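Local coordinates for SJCHGC06286 protein (Schistosoma japonicum, PDB 3QBR), which probably binds BH domains of other proteins, as a member of the Bcl-2 family of apoptosis regulators, at residues A[84-88]-A[89-93]. Numbering follows the deposited sequence.
Sequences PVAQS and LGIDS
Ile91 turns its backbone N-H back to Ala86 O, 3.1 Å away, in a weak hydrogen bond that identifies the end of helix 83-89 as a Schellman motif. Gly90 is the C-prime residue: its phi of 84° swings the chain out of the helical path, a conformation glycine adopts easily because it has no side chain. The same reversal lays Ile91 CG2 alongside Ala86 CB at 4.3 Å, the apolar contact that usually accompanies this cap. Alanine's small methyl suits the inner position, while branched isoleucine extends the contact to Leu102 of helix 99-113 and Leu136 of helix 119-137.

One residue farther on, the Asp92 carboxylate lies beside the Ala86 methyl. Its OD1 makes a salt bridge with Arg135, whose side chain also touches Ala86 and Ile91.

On another flank of the helix, Val85 and Leu89 lie side by side, CG1 to CD1 at 3.8 Å. Val85 CG1 stands anti to the backbone N (chi1 -156°), on the side facing leucine. Leu89 also meets Leu102 and Phe105, and both residues, with Ser88, pack on apolar side chains of another protein's chain, consistent with a partner-binding surface. Ser88 OG folds back to donate to Val85 O at 2.9 Å, with the hydroxyl oxygen tilted 27° from the carbonyl plane.

The cap thus gives Ala86 O the Ile91 N-H as a partner, one residue past the ordinary helical spacing. Acidic Asp92 near a helix C-terminus would probably be unfavourable alone, and Arg135 likely offsets both its charge and the partial negative charge of the helix end, tying the turn to helix 119-137.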
loop_
_atom_site.group_PDB
_atom_site.type_symbol
_atom_site.label_atom_id
_atom_site.label_comp_id
_atom_site.label_asym_id
_atom_site.label_seq_id
_atom_site.Cartn_x
_atom_site.Cartn_y
_atom_site.Cartn_z
ATOM N N PRO A 84 -6.664 15.977 -5.704
ATOM C CA PRO A 84 -6.764 15.760 -7.150
ATOM C C PRO A 84 -7.100 14.317 -7.480
ATOM O O PRO A 84 -8.131 14.022 -8.080
ATOM C CB PRO A 84 -5.348 16.059 -7.645
ATOM C CG PRO A 84 -4.765 16.978 -6.625
ATOM C CD PRO A 84 -5.405 16.643 -5.316
ATOM N N VAL A 85 -6.216 13.422 -7.059
ATOM C CA VAL A 85 -6.257 12.019 -7.457
ATOM C C VAL A 85 -7.444 11.239 -6.892
ATOM O O VAL A 85 -7.956 10.326 -7.540
ATOM C CB VAL A 85 -4.951 11.310 -7.051
ATOM C CG1 VAL A 85 -4.716 10.095 -7.927
ATOM C CG2 VAL A 85 -3.776 12.282 -7.133
ATOM N N ALA A 86 -7.877 11.578 -5.682
ATOM C CA ALA A 86 -9.012 10.885 -5.109
ATOM C C ALA A 86 -10.180 11.159 -6.020
ATOM O O ALA A 86 -10.872 10.238 -6.463
ATOM C CB ALA A 86 -9.299 11.356 -3.699
ATOM N N GLN A 87 -10.374 12.437 -6.322
ATOM C CA GLN A 87 -11.429 12.836 -7.231
ATOM C C GLN A 87 -11.281 12.112 -8.553
ATOM O O GLN A 87 -12.219 11.471 -9.033
ATOM C CB GLN A 87 -11.371 14.332 -7.455
ATOM C CG GLN A 87 -11.580 15.114 -6.194
ATOM C CD GLN A 87 -11.952 16.541 -6.475
ATOM O OE1 GLN A 87 -12.627 16.835 -7.466
ATOM N NE2 GLN A 87 -11.514 17.448 -5.605
ATOM N N SER A 88 -10.095 12.214 -9.137
ATOM C CA SER A 88 -9.856 11.605 -10.427
ATOM C C SER A 88 -10.119 10.104 -10.341
ATOM O O SER A 88 -10.386 9.453 -11.352
ATOM C CB SER A 88 -8.434 11.889 -10.909
ATOM O OG SER A 88 -7.503 10.959 -10.375
ATOM N N LEU A 89 -10.042 9.563 -9.127
ATOM C CA LEU A 89 -10.339 8.149 -8.881
ATOM C C LEU A 89 -11.802 7.936 -8.529
ATOM O O LEU A 89 -12.366 6.871 -8.783
ATOM C CB LEU A 89 -9.436 7.593 -7.783
ATOM C CG LEU A 89 -8.088 7.118 -8.324
ATOM C CD1 LEU A 89 -7.007 7.132 -7.247
ATOM C CD2 LEU A 89 -8.250 5.741 -8.960
ATOM N N GLY A 90 -12.417 8.966 -7.959
ATOM C CA GLY A 90 -13.831 8.927 -7.662
ATOM C C GLY A 90 -14.004 8.240 -6.339
ATOM O O GLY A 90 -14.733 7.256 -6.220
ATOM N N ILE A 91 -13.321 8.788 -5.343
ATOM C CA ILE A 91 -13.191 8.153 -4.048
ATOM C C ILE A 91 -13.595 9.083 -2.921
ATOM O O ILE A 91 -13.859 8.633 -1.817
ATOM C CB ILE A 91 -11.748 7.677 -3.834
ATOM C CG1 ILE A 91 -11.601 6.250 -4.354
ATOM C CG2 ILE A 91 -11.349 7.769 -2.370
ATOM C CD1 ILE A 91 -10.216 5.722 -4.197
ATOM N N ASP A 92 -13.653 10.378 -3.195
ATOM C CA ASP A 92 -14.080 11.331 -2.178
ATOM C C ASP A 92 -15.589 11.539 -2.171
ATOM O O ASP A 92 -16.120 12.311 -1.365
ATOM C CB ASP A 92 -13.359 12.656 -2.360
ATOM C CG ASP A 92 -11.934 12.591 -1.893
ATOM O OD1 ASP A 92 -11.644 11.775 -0.988
ATOM O OD2 ASP A 92 -11.105 13.345 -2.433
ATOM N N SER A 93 -16.276 10.834 -3.064
ATOM C CA SER A 93 -17.720 10.950 -3.190
ATOM C C SER A 93 -18.451 10.160 -2.109
ATOM O O SER A 93 -17.960 9.135 -1.616
ATOM C CB SER A 93 -18.160 10.443 -4.566
ATOM O OG SER A 93 -17.632 9.147 -4.820
#